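Local coordinates for trans-4-hydroxy-L-proline dehydratase (Clostridioides difficile 70-100-2010, PDB 6VXC), which dehydrates trans-4-hydroxy-L-proline to (S)-1-pyrroline-5-carboxylate by glycyl radical chemistry, a step in the anaerobic breakdown of hydroxyproline, at residues A[104-108]-A[143-149]; A[324-328]-A[381-386]; A[592-596]-A[614-618]; A[780-784]-A[801-805]; A[198-202]-A[552-556]. One frame throughout, in Å; residues are numbered along the deposited sequence.

Contact 1 of 5, residues A[104-108]-A[143-149]; sequences PEICC and WKKRQTR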
# COMPACT_ATOMS: atom_id res chain seq x y z
N PRO A 104 -1.32 -14.84 14.51
CA PRO A 104 -0.29 -15.01 15.56
C PRO A 104 0.99 -15.69 15.08
O PRO A 104 2.00 -15.61 15.79
CB PRO A 104 -1.00 -15.86 16.61
CG PRO A 104 -2.03 -16.63 15.83
CD PRO A 104 -2.49 -15.70 14.74
N GLU A 105 1.00 -16.32 13.90
CA GLU A 105 2.25 -16.81 13.35
C GLU A 105 3.19 -15.68 12.97
O GLU A 105 4.40 -15.91 12.80
CB GLU A 105 2.01 -17.70 12.13
CG GLU A 105 1.36 -16.98 10.95
CD GLU A 105 -0.14 -17.13 10.94
OE1 GLU A 105 -0.65 -17.88 10.07
OE2 GLU A 105 -0.81 -16.57 11.83
N ILE A 106 2.65 -14.47 12.78
CA ILE A 106 3.43 -13.30 12.43
C ILE A 106 3.61 -12.43 13.66
O ILE A 106 4.73 -12.11 14.05
CB ILE A 106 2.74 -12.50 11.30
CG1 ILE A 106 2.60 -13.36 10.04
CG2 ILE A 106 3.53 -11.22 11.00
CD1 ILE A 106 1.69 -12.73 9.00
N CYS A 107 2.50 -12.02 14.27
CA CYS A 107 2.51 -11.20 15.48
C CYS A 107 1.46 -11.76 16.43
O CYS A 107 0.25 -11.66 16.17
CB CYS A 107 2.24 -9.72 15.19
SG CYS A 107 2.26 -8.70 16.69
N CYS A 108 1.92 -12.35 17.52
CA CYS A 108 1.05 -12.85 18.56
C CYS A 108 0.89 -11.74 19.58
O CYS A 108 1.81 -11.45 20.34
CB CYS A 108 1.65 -14.10 19.19
SG CYS A 108 0.67 -14.75 20.52
N TRP A 143 1.72 -19.60 20.51
CA TRP A 143 2.33 -18.81 19.45
C TRP A 143 3.33 -17.76 19.93
O TRP A 143 4.12 -17.28 19.12
CB TRP A 143 1.26 -18.10 18.61
CG TRP A 143 0.49 -19.05 17.79
CD1 TRP A 143 -0.74 -19.57 18.06
CD2 TRP A 143 0.91 -19.63 16.55
NE1 TRP A 143 -1.12 -20.43 17.07
CE2 TRP A 143 -0.13 -20.49 16.13
CE3 TRP A 143 2.05 -19.51 15.76
CZ2 TRP A 143 -0.05 -21.22 14.95
CZ3 TRP A 143 2.13 -20.24 14.59
CH2 TRP A 143 1.09 -21.08 14.20
N LYS A 144 3.34 -17.40 21.21
CA LYS A 144 4.25 -16.35 21.66
C LYS A 144 5.70 -16.68 21.32
O LYS A 144 6.47 -15.80 20.93
CB LYS A 144 4.09 -16.13 23.16
CG LYS A 144 4.95 -15.04 23.78
CD LYS A 144 4.53 -14.81 25.23
CE LYS A 144 5.33 -13.71 25.91
NZ LYS A 144 6.79 -14.04 25.85
N LYS A 145 6.11 -17.95 21.46
CA LYS A 145 7.48 -18.30 21.12
C LYS A 145 7.65 -18.61 19.63
O LYS A 145 8.79 -18.71 19.17
CB LYS A 145 7.95 -19.51 21.94
CG LYS A 145 7.31 -20.84 21.54
CD LYS A 145 7.82 -21.98 22.39
CE LYS A 145 7.16 -23.29 22.02
NZ LYS A 145 7.50 -24.38 22.99
N ARG A 146 6.56 -18.74 18.88
CA ARG A 146 6.65 -19.09 17.47
C ARG A 146 6.55 -17.89 16.52
O ARG A 146 7.03 -17.98 15.39
CB ARG A 146 5.57 -20.12 17.11
CG ARG A 146 5.81 -21.50 17.71
CD ARG A 146 4.68 -22.46 17.36
NE ARG A 146 5.05 -23.86 17.62
CZ ARG A 146 4.95 -24.47 18.80
NH1 ARG A 146 4.46 -23.84 19.85
NH2 ARG A 146 5.33 -25.75 18.91
N GLN A 147 5.96 -16.79 16.96
CA GLN A 147 5.70 -15.66 16.08
C GLN A 147 6.97 -15.15 15.39
O GLN A 147 8.03 -15.05 16.00
CB GLN A 147 5.07 -14.52 16.88
CG GLN A 147 5.93 -14.08 18.06
CD GLN A 147 5.25 -13.00 18.88
OE1 GLN A 147 4.66 -12.07 18.33
NE2 GLN A 147 5.31 -13.14 20.21
N THR A 148 6.84 -14.80 14.11
CA THR A 148 8.02 -14.30 13.39
C THR A 148 8.52 -12.98 13.94
O THR A 148 9.70 -12.67 13.77
CB THR A 148 7.74 -14.13 11.89
OG1 THR A 148 6.59 -13.30 11.70
CG2 THR A 148 7.52 -15.48 11.20
N ARG A 149 7.67 -12.19 14.60
CA ARG A 149 8.15 -10.90 15.08
C ARG A 149 9.30 -11.08 16.07
O ARG A 149 10.25 -10.30 16.08
CB ARG A 149 7.01 -10.09 15.71
CG ARG A 149 7.48 -8.66 16.05
CD ARG A 149 6.42 -7.75 16.65
NE ARG A 149 6.91 -6.37 16.67
CZ ARG A 149 7.73 -5.86 17.58
NH1 ARG A 149 8.17 -6.61 18.58
NH2 ARG A 149 8.13 -4.60 17.47
O HOH W 1 5.43 -18.59 12.96
O HOH W 2 4.16 -9.68 19.63
O HOH W 3 4.30 -11.44 22.26

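Contact 2 of 5, residues A[324-328]-A[381-386]; sequences RDRAQ and YIILDV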
# COMPACT_ATOMS: atom_id res chain seq x y z
N ARG A 324 -25.39 -3.60 -19.10
CA ARG A 324 -24.55 -2.66 -18.38
C ARG A 324 -24.98 -2.53 -16.92
O ARG A 324 -24.14 -2.46 -16.02
CB ARG A 324 -24.59 -1.28 -19.06
CG ARG A 324 -23.48 -0.35 -18.60
CD ARG A 324 -23.65 1.07 -19.10
NE ARG A 324 -22.45 1.88 -18.94
CZ ARG A 324 -22.14 2.58 -17.85
NH1 ARG A 324 -21.02 3.30 -17.82
NH2 ARG A 324 -22.95 2.56 -16.80
N ASP A 325 -26.29 -2.53 -16.67
CA ASP A 325 -26.79 -2.36 -15.31
C ASP A 325 -26.35 -3.51 -14.41
O ASP A 325 -25.96 -3.29 -13.26
CB ASP A 325 -28.31 -2.25 -15.32
CG ASP A 325 -28.79 -0.86 -15.70
OD1 ASP A 325 -27.97 0.08 -15.77
OD2 ASP A 325 -30.01 -0.72 -15.91
N ARG A 326 -26.47 -4.75 -14.89
CA ARG A 326 -26.09 -5.89 -14.06
C ARG A 326 -24.58 -5.94 -13.88
O ARG A 326 -24.09 -6.27 -12.79
CB ARG A 326 -26.60 -7.20 -14.66
CG ARG A 326 -26.21 -8.49 -13.89
CD ARG A 326 -26.85 -8.56 -12.50
NE ARG A 326 -27.06 -9.94 -12.04
CZ ARG A 326 -27.93 -10.28 -11.10
NH1 ARG A 326 -28.74 -9.37 -10.57
NH2 ARG A 326 -28.05 -11.55 -10.74
N ALA A 327 -23.82 -5.59 -14.92
CA ALA A 327 -22.36 -5.47 -14.80
C ALA A 327 -21.98 -4.42 -13.77
O ALA A 327 -21.04 -4.62 -12.99
CB ALA A 327 -21.73 -5.15 -16.14
N GLN A 328 -22.68 -3.28 -13.75
CA GLN A 328 -22.42 -2.27 -12.74
C GLN A 328 -22.85 -2.76 -11.36
O GLN A 328 -22.13 -2.54 -10.38
CB GLN A 328 -23.14 -0.97 -13.07
CG GLN A 328 -22.92 0.09 -12.01
CD GLN A 328 -23.39 1.48 -12.45
OE1 GLN A 328 -23.75 1.70 -13.62
NE2 GLN A 328 -23.36 2.43 -11.53
N TYR A 381 -15.53 2.69 -18.03
CA TYR A 381 -16.51 3.71 -17.68
C TYR A 381 -17.47 3.21 -16.62
O TYR A 381 -17.91 3.99 -15.78
CB TYR A 381 -17.25 4.17 -18.94
CG TYR A 381 -16.42 5.11 -19.77
CD1 TYR A 381 -16.18 6.41 -19.33
CD2 TYR A 381 -15.88 4.71 -20.98
CE1 TYR A 381 -15.43 7.30 -20.07
CE2 TYR A 381 -15.11 5.59 -21.74
CZ TYR A 381 -14.89 6.89 -21.27
OH TYR A 381 -14.14 7.77 -22.02
N ILE A 382 -17.80 1.91 -16.63
CA ILE A 382 -18.62 1.35 -15.56
C ILE A 382 -17.91 1.50 -14.21
O ILE A 382 -18.52 1.90 -13.22
CB ILE A 382 -18.98 -0.12 -15.86
CG1 ILE A 382 -19.79 -0.24 -17.16
CG2 ILE A 382 -19.81 -0.69 -14.75
CD1 ILE A 382 -20.02 -1.70 -17.61
N ILE A 383 -16.60 1.21 -14.16
CA ILE A 383 -15.86 1.34 -12.90
C ILE A 383 -15.89 2.79 -12.40
O ILE A 383 -16.11 3.05 -11.21
CB ILE A 383 -14.42 0.84 -13.07
CG1 ILE A 383 -14.44 -0.69 -13.27
CG2 ILE A 383 -13.53 1.27 -11.88
CD1 ILE A 383 -13.12 -1.29 -13.75
N LEU A 384 -15.69 3.76 -13.30
CA LEU A 384 -15.79 5.16 -12.89
C LEU A 384 -17.18 5.48 -12.33
O LEU A 384 -17.30 6.16 -11.31
CB LEU A 384 -15.44 6.08 -14.05
CG LEU A 384 -13.98 6.12 -14.52
CD1 LEU A 384 -13.77 7.30 -15.47
CD2 LEU A 384 -13.01 6.21 -13.34
N ASP A 385 -18.23 4.95 -12.97
CA ASP A 385 -19.58 5.16 -12.44
C ASP A 385 -19.75 4.54 -11.05
O ASP A 385 -20.39 5.14 -10.18
CB ASP A 385 -20.64 4.60 -13.39
CG ASP A 385 -20.83 5.44 -14.64
OD1 ASP A 385 -20.44 6.63 -14.65
OD2 ASP A 385 -21.36 4.90 -15.63
N VAL A 386 -19.24 3.32 -10.83
CA VAL A 386 -19.48 2.72 -9.52
C VAL A 386 -18.64 3.40 -8.44
O VAL A 386 -19.11 3.59 -7.31
CB VAL A 386 -19.30 1.18 -9.50
CG1 VAL A 386 -19.18 0.56 -10.89
CG2 VAL A 386 -18.21 0.72 -8.54

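Contact 3 of 5, residues A[592-596]-A[614-618]; sequences KKKFD and ILNLV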
# COMPACT_ATOMS: atom_id res chain seq x y z
N LYS A 592 25.63 33.37 0.92
CA LYS A 592 25.43 34.74 1.38
C LYS A 592 26.08 35.03 2.73
O LYS A 592 26.26 36.20 3.09
CB LYS A 592 23.94 35.05 1.49
CG LYS A 592 23.15 34.85 0.22
CD LYS A 592 23.73 35.64 -0.93
CE LYS A 592 22.95 35.34 -2.20
NZ LYS A 592 23.22 36.30 -3.29
N LYS A 593 26.42 34.00 3.50
CA LYS A 593 27.14 34.16 4.76
C LYS A 593 26.41 35.13 5.69
O LYS A 593 26.99 36.07 6.21
CB LYS A 593 28.57 34.62 4.49
CG LYS A 593 29.34 33.74 3.52
CD LYS A 593 30.81 34.14 3.45
CE LYS A 593 31.63 33.12 2.65
NZ LYS A 593 31.23 33.09 1.22
N LYS A 594 25.11 34.90 5.87
CA LYS A 594 24.36 35.75 6.78
C LYS A 594 24.52 35.31 8.23
O LYS A 594 24.32 36.11 9.14
CB LYS A 594 22.89 35.76 6.39
CG LYS A 594 22.61 36.25 4.97
CD LYS A 594 21.12 36.42 4.73
CE LYS A 594 20.84 36.69 3.26
NZ LYS A 594 19.39 36.90 2.98
N PHE A 595 24.84 34.04 8.45
CA PHE A 595 25.16 33.54 9.78
C PHE A 595 26.01 32.29 9.61
O PHE A 595 26.12 31.73 8.51
CB PHE A 595 23.89 33.27 10.60
CG PHE A 595 22.86 32.39 9.91
CD1 PHE A 595 22.99 31.01 9.94
CD2 PHE A 595 21.78 32.94 9.26
CE1 PHE A 595 22.05 30.19 9.32
CE2 PHE A 595 20.83 32.13 8.63
CZ PHE A 595 20.97 30.76 8.66
N ASP A 596 26.64 31.85 10.70
CA ASP A 596 27.54 30.72 10.63
C ASP A 596 26.87 29.45 11.14
O ASP A 596 25.74 29.47 11.62
CB ASP A 596 28.86 31.00 11.38
CG ASP A 596 28.67 31.29 12.87
OD1 ASP A 596 27.61 31.03 13.45
OD2 ASP A 596 29.65 31.79 13.49
N ILE A 614 16.87 34.55 12.53
CA ILE A 614 17.30 33.39 11.74
C ILE A 614 16.09 32.68 11.17
O ILE A 614 16.03 32.36 9.98
CB ILE A 614 18.16 32.43 12.60
CG1 ILE A 614 19.33 33.15 13.26
CG2 ILE A 614 18.69 31.28 11.73
CD1 ILE A 614 20.40 33.62 12.33
N LEU A 615 15.08 32.44 12.01
CA LEU A 615 13.86 31.78 11.54
C LEU A 615 13.24 32.53 10.37
O LEU A 615 12.80 31.91 9.39
CB LEU A 615 12.87 31.65 12.69
CG LEU A 615 11.53 31.01 12.33
CD1 LEU A 615 11.76 29.65 11.71
CD2 LEU A 615 10.66 30.90 13.57
N ASN A 616 13.21 33.86 10.43
CA ASN A 616 12.63 34.63 9.33
C ASN A 616 13.45 34.43 8.05
O ASN A 616 12.89 34.34 6.95
CB ASN A 616 12.59 36.11 9.70
CG ASN A 616 11.82 36.95 8.69
OD1 ASN A 616 10.99 36.46 7.94
ND2 ASN A 616 12.19 38.22 8.60
N LEU A 617 14.78 34.40 8.17
CA LEU A 617 15.63 34.25 7.00
C LEU A 617 15.40 32.91 6.31
O LEU A 617 15.18 32.85 5.10
CB LEU A 617 17.11 34.40 7.38
CG LEU A 617 17.63 35.79 7.76
CD1 LEU A 617 19.09 35.73 8.20
CD2 LEU A 617 17.46 36.79 6.62
N VAL A 618 15.44 31.81 7.08
CA VAL A 618 15.37 30.49 6.46
C VAL A 618 13.96 30.20 5.99
O VAL A 618 13.77 29.45 5.03
CB VAL A 618 15.86 29.37 7.40
CG1 VAL A 618 17.29 29.61 7.82
CG2 VAL A 618 14.96 29.27 8.62

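Contact 4 of 5, residues A[780-784]-A[801-805]; sequences IVRVA and IIGRT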
# COMPACT_ATOMS: atom_id res chain seq x y z
N ILE A 780 -14.57 13.01 4.04
CA ILE A 780 -13.44 12.21 3.56
C ILE A 780 -12.45 13.15 2.87
O ILE A 780 -12.85 14.05 2.14
CB ILE A 780 -13.91 11.11 2.59
CG1 ILE A 780 -14.80 10.10 3.33
CG2 ILE A 780 -12.73 10.47 1.86
CD1 ILE A 780 -15.52 9.14 2.42
N VAL A 781 -11.15 12.96 3.14
CA VAL A 781 -10.10 13.74 2.49
C VAL A 781 -9.01 12.81 1.98
O VAL A 781 -8.94 11.63 2.33
CB VAL A 781 -9.48 14.82 3.41
CG1 VAL A 781 -10.51 15.84 3.83
CG2 VAL A 781 -8.82 14.20 4.61
N ARG A 782 -8.14 13.37 1.13
CA ARG A 782 -6.98 12.66 0.62
C ARG A 782 -5.81 12.82 1.59
O ARG A 782 -5.47 13.94 1.96
CB ARG A 782 -6.58 13.18 -0.76
CG ARG A 782 -5.63 12.26 -1.52
CD ARG A 782 -6.32 10.94 -1.88
NE ARG A 782 -5.44 10.03 -2.59
CZ ARG A 782 -5.80 8.87 -3.12
NH1 ARG A 782 -4.91 8.12 -3.76
NH2 ARG A 782 -7.06 8.45 -3.03
N VAL A 783 -5.22 11.70 1.99
CA VAL A 783 -4.09 11.71 2.92
C VAL A 783 -2.81 11.60 2.09
O VAL A 783 -2.24 12.62 1.72
CB VAL A 783 -4.23 10.59 3.97
CG1 VAL A 783 -3.07 10.62 4.94
CG2 VAL A 783 -5.52 10.79 4.73
N ALA A 784 -2.38 10.39 1.76
CA ALA A 784 -1.20 10.25 0.89
C ALA A 784 -1.27 8.88 0.21
O ALA A 784 -0.88 7.87 0.80
CB ALA A 784 0.09 10.42 1.67
N ILE A 801 -2.73 18.24 6.70
CA ILE A 801 -3.55 18.34 5.48
C ILE A 801 -4.07 19.76 5.29
O ILE A 801 -4.03 20.31 4.18
CB ILE A 801 -4.70 17.32 5.54
CG1 ILE A 801 -4.14 15.89 5.46
CG2 ILE A 801 -5.78 17.63 4.45
CD1 ILE A 801 -5.10 14.83 5.87
N ILE A 802 -4.55 20.38 6.36
CA ILE A 802 -5.07 21.74 6.29
C ILE A 802 -3.99 22.73 5.89
O ILE A 802 -4.28 23.76 5.27
CB ILE A 802 -5.70 22.14 7.65
CG1 ILE A 802 -6.94 21.30 7.94
CG2 ILE A 802 -6.01 23.63 7.65
CD1 ILE A 802 -7.46 21.40 9.38
N GLY A 803 -2.74 22.47 6.28
CA GLY A 803 -1.63 23.35 5.97
C GLY A 803 -1.09 23.21 4.57
O GLY A 803 -0.26 24.03 4.16
N ARG A 804 -1.55 22.22 3.80
CA ARG A 804 -1.06 22.07 2.44
C ARG A 804 -1.49 23.28 1.61
O ARG A 804 -2.51 23.91 1.88
CB ARG A 804 -1.56 20.76 1.82
CG ARG A 804 -1.05 19.51 2.51
CD ARG A 804 -1.64 18.23 1.92
NE ARG A 804 -1.31 17.03 2.68
CZ ARG A 804 -1.77 15.82 2.40
NH1 ARG A 804 -2.59 15.63 1.36
NH2 ARG A 804 -1.42 14.78 3.14
N THR A 805 -0.68 23.63 0.62
CA THR A 805 -0.89 24.87 -0.12
C THR A 805 -2.20 24.83 -0.91
O THR A 805 -2.46 23.89 -1.64
CB THR A 805 0.28 25.13 -1.05
OG1 THR A 805 1.49 25.09 -0.27
CG2 THR A 805 0.16 26.51 -1.71

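Contact 5 of 5, residues A[198-202]-A[552-556]; sequences DIEAR and IEKGK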
# COMPACT_ATOMS: atom_id res chain seq x y z
N ASP A 198 -1.21 -28.79 -13.55
CA ASP A 198 0.10 -28.23 -13.89
C ASP A 198 1.14 -28.60 -12.84
O ASP A 198 2.28 -28.92 -13.17
CB ASP A 198 0.01 -26.71 -14.03
CG ASP A 198 -0.83 -26.26 -15.23
OD1 ASP A 198 -1.11 -27.06 -16.14
OD2 ASP A 198 -1.21 -25.07 -15.24
N ILE A 199 0.77 -28.52 -11.56
CA ILE A 199 1.71 -28.81 -10.49
C ILE A 199 2.08 -30.29 -10.49
O ILE A 199 3.26 -30.65 -10.36
CB ILE A 199 1.12 -28.35 -9.14
CG1 ILE A 199 1.07 -26.81 -9.09
CG2 ILE A 199 1.90 -28.97 -7.96
CD1 ILE A 199 0.06 -26.26 -8.09
N GLU A 200 1.10 -31.16 -10.66
CA GLU A 200 1.38 -32.59 -10.71
C GLU A 200 2.28 -32.94 -11.88
O GLU A 200 3.16 -33.81 -11.77
CB GLU A 200 0.06 -33.36 -10.76
CG GLU A 200 -0.68 -33.31 -9.43
CD GLU A 200 -2.09 -33.86 -9.48
OE1 GLU A 200 -2.68 -33.96 -10.58
OE2 GLU A 200 -2.60 -34.23 -8.40
N ALA A 201 2.11 -32.25 -13.01
CA ALA A 201 3.01 -32.47 -14.14
C ALA A 201 4.44 -32.07 -13.79
O ALA A 201 5.39 -32.77 -14.14
CB ALA A 201 2.52 -31.69 -15.36
N ARG A 202 4.61 -30.94 -13.09
CA ARG A 202 5.95 -30.53 -12.66
C ARG A 202 6.55 -31.56 -11.70
O ARG A 202 7.73 -31.91 -11.81
CB ARG A 202 5.91 -29.16 -11.99
CG ARG A 202 5.83 -27.98 -12.94
CD ARG A 202 7.12 -27.78 -13.76
NE ARG A 202 8.24 -27.29 -12.95
CZ ARG A 202 9.40 -27.92 -12.80
NH1 ARG A 202 9.62 -29.08 -13.40
NH2 ARG A 202 10.34 -27.40 -12.04
N ILE A 552 5.28 -22.00 -10.34
CA ILE A 552 5.06 -23.41 -10.67
C ILE A 552 6.17 -23.93 -11.58
O ILE A 552 6.78 -24.97 -11.31
CB ILE A 552 3.65 -23.62 -11.29
CG1 ILE A 552 2.56 -23.40 -10.24
CG2 ILE A 552 3.53 -24.98 -11.96
CD1 ILE A 552 1.12 -23.40 -10.79
N GLU A 553 6.46 -23.19 -12.65
CA GLU A 553 7.51 -23.60 -13.59
C GLU A 553 8.86 -23.73 -12.90
O GLU A 553 9.61 -24.69 -13.16
CB GLU A 553 7.58 -22.60 -14.74
CG GLU A 553 8.69 -22.82 -15.74
CD GLU A 553 8.68 -21.78 -16.87
OE1 GLU A 553 7.73 -20.98 -16.95
OE2 GLU A 553 9.65 -21.75 -17.67
N LYS A 554 9.20 -22.79 -12.02
CA LYS A 554 10.47 -22.84 -11.29
C LYS A 554 10.46 -23.88 -10.18
O LYS A 554 11.54 -24.28 -9.72
CB LYS A 554 10.80 -21.49 -10.66
CG LYS A 554 11.19 -20.37 -11.60
CD LYS A 554 11.49 -19.13 -10.77
CE LYS A 554 11.96 -17.96 -11.60
NZ LYS A 554 12.31 -16.81 -10.69
N GLY A 555 9.29 -24.32 -9.74
CA GLY A 555 9.17 -25.08 -8.52
C GLY A 555 9.71 -24.33 -7.33
O GLY A 555 10.46 -24.89 -6.52
N LYS A 556 9.31 -23.07 -7.18
CA LYS A 556 9.86 -22.18 -6.17
C LYS A 556 8.78 -21.26 -5.64
O LYS A 556 8.07 -20.59 -6.40
CB LYS A 556 11.02 -21.37 -6.74
CG LYS A 556 11.72 -20.53 -5.68
CD LYS A 556 12.81 -19.64 -6.27
CE LYS A 556 14.04 -20.43 -6.67
NZ LYS A 556 15.18 -19.50 -6.92

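Contact 1 of 5, residues A[104-108]-A[143-149]
Gln147 reaches across to the backbone of Cys108: Cys108 N donates to Gln147 OE1 at 2.9 Å, meeting the amide oxygen from well above its carbonyl plane (59° out of it). The other end of the amide turns back on its own segment, where Gln147 NE2 donates to Lys144 O at 3.0 Å, close to the amide plane and on a lone pair of that carbonyl. With chi1 at 57°, CG sits between the backbone N and the carbonyl carbon, and the extended remainder lays the amide alongside Cys108. Two backbone bonds run beside it, Thr148 N to Glu105 O and Arg149 N to Ile106 O, each 3.0 Å; they occupy the first amides of helix 148-155, directly after Gln147 at the N-cap position. At the other end of the contact Pro104 lies over one face of the Trp143 indole, a CH-pi contact with CG 3.9 Å from the centroid of the five-membered ring. The compact proline suits a flat aromatic face.

Farther out, Trp143 NE1 bonds Thr52, and the carboxylate of Glu105 turns away to Arg47 and Arg68. Waters bridge Glu105 O to Arg146 O and Cys108 O to both ends of the Gln147 amide. The contact therefore joins a loop to a helix start chiefly through main-chain polar groups, with the glutamine amide standing in for a peptide group and waters adding bonds to the carbonyls of Glu105, Arg146 and Cys108.

Contact 2 of 5, residues A[324-328]-A[381-386]
Ile382 and Gln328 meet where two helices pack, 324-339 against 378-390, in the pyruvate formate lyase-like part of this glycyl radical enzyme. The short segments run at 58° to each other, with axes 10.3 Å apart at closest approach. On the buried side the join is apolar. Ile382 spreads its branches over the neighbouring helix: CG2 touches Gln328 CB at 3.7 Å, while CD1 comes to 4.1 Å from Ala327 CB. The branched isoleucine can thus touch two residues of the other helix at once, and the short alanine side chain offers its methyl to CD1. Gln328 serves with both its stem and its end, since its methylenes slide past Val386 and its amide nitrogen bonds Glu332 on its own helix. Tyr313 of helix 305-318 also packs on Ala327 and Ile382.

The partly exposed side is held by charge. Arg324 runs extended, with CG anti to the backbone N (chi1 -165°), which carries its guanidinium over Ile382; CG1 of that isoleucine lies 3.6 Å above the centre of the guanidinium plane. An aliphatic chain with a charged end thus screens the apolar seam and still reaches Asp385. The carboxylate is shared, because Asp385 OD1 pairs with Arg412 of helix 407-418, and this pairing between two arginines would be expected to stabilise its ionised form. Toward Arg324, the salt bridge runs from NH1 to Asp385 OD2 at 2.7 Å, and NH2 adds a weak second bond to the same oxygen.

Contact 3 of 5, residues A[592-596]-A[614-618]
Val618 N donates to Ile614 O at 3.0 Å, a helical backbone bond that places two residues one turn apart against the ring of Phe595. No hydrogen bond joins the two segments; what joins them is this phenylalanine, set in the loop 592-596 and wrapped by three aliphatic side chains. Ile614 comes over one face, making a CH-pi contact with CG2 4.0 Å from the ring centroid, offset toward the rim, while its CD1 approaches Phe595 CD2 at 3.4 Å. The edge is taken by the other two: Val618 CG1 stands 3.9 Å from Phe595 CZ, and Leu617 CD1 lies 4.0 Å from Phe595 CD2. Phe595 has chi1 at 52°, which holds its ring between the backbone N and the carbonyl carbon and swings it at the helix. A flat ring suits branched methyl groups coming from both face and edge.

Lys594 marks the margin. Its extended methylenes cross Leu617, with Lys594 CD 4.1 Å from Leu617 CD1, so the stem of this exposed lysine covers part of the leucine.

The packing lies on the periphery of the molecule, about 40 Å from the centre of the chain. Segment 592-596 links helix 575-591 to helix 597-605, whose start Asp596 caps as N-cap residue. Phe595 also packs on Asn588 and Val589 of the first helix and on Leu600 of the second, so helix 612-620 is pinned against the joint between them.

Contact 4 of 5, residues A[780-784]-A[801-805]
Arg804 grips the backbone carbonyl of Val783 with both ends of its guanidinium fork: NH2 donates to Val783 O at 2.7 Å, and NH1 adds a weak bond to the same oxygen at 3.1 Å. The oxygen lies near the guanidinium plane, whereas the stronger donor stands above the carbonyl plane, 37° out of it. Arginine suits the task because its extended chain, straight from CG to NE, reaches from the end of helix 795-803 and brings a flat pair of donors to one acceptor. The positive charge would be expected to polarise this carbonyl, though Arg804 NE also pairs with Glu800, which should temper the effect.

Packing follows outward from the bond. Ile801, three residues earlier, puts CG1 3.7 Å above the guanidinium plane, toward its rim. Its CD1 continues to Val781 on the strand, 4.0 Å from CG2, and to Val783 just past the strand's end, 4.2 Å from CG2. These branched aliphatics pack helix end against strand in the buried interior.

Gly785, where the glycyl radical forms in the active enzyme though not in this structure, follows directly on segment 780-784, and the side chain of Arg782 is about 7 Å from that of Cys454, the probable thiyl radical site. This position is consistent with steadying the backbone that leads into the glycine loop. Strand 780-782 pairs antiparallel with 787-789, strands 755-759 and 724-726 supply Asn759 and Asn724 beside Arg804, and helix 763-771 packs on Val781 through Leu766.

Contact 5 of 5, residues A[198-202]-A[552-556]
Polar and apolar grips both centre on Ile552, met by Arg202 and Ile199 from one face of helix 192-205. The polar one is Arg202 NE donating to Ile552 O at 3.2 Å, in the plane of the guanidinium to within 13°. The same oxygen takes Gly555 N at 3.0 Å, and the two donors arrive from opposite faces of its plane, so one carbonyl ends a helix and receives an arginine from another. Gly555, with positive phi, is the C-prime residue of a Schellman motif there; glycine adopts that backbone shape readily and presents no side chain toward the arginine. Bends at chi2 and chi3 (-68° and -71°) curl the Arg202 chain back over the helix end. A cation is well placed at a C terminus, where carbonyls gather and the helix end probably carries partial negative charge. Arg202 NH1 is held by Glu205, a salt bridge that steadies the guanidinium.

The apolar contacts are between isoleucines crossing at about a right angle: Ile199 CG1 lies 3.8 Å from Ile552 CD1. The other branch, Ile552 CG2, touches Arg202 CG at 3.9 Å, so the aliphatic stem of the arginine extends the hydrophobic strip. Branched residues suit such a crossing because each offers two directions of contact.

Both isoleucines also rest on Met224 of helix 214-248, so helix 551-554, far on in sequence, meets helices 192-205 and 214-248 at one place.

From the N terminus, contact 1 closes first, a short loop rich in helix that ties the segment after strand 99-101 to the start of helix 148-155. Contact 5 then opens at helix 192-205 and closes 350 residues later at helix 551-554; nested inside that loop is contact 2, which joins helices 324-339 and 378-390. Two short loops follow in series: contact 3 ties the joint between helices 575-591 and 597-605 to helix 612-620, and contact 4, in the glycine radical region near the C terminus, ties strand 780-782 to the end of helix 795-803. No contacts cross or touch. Contacts 3 and 5 lie farthest apart, centres about 65 Å from each other, on opposite sides of the molecule.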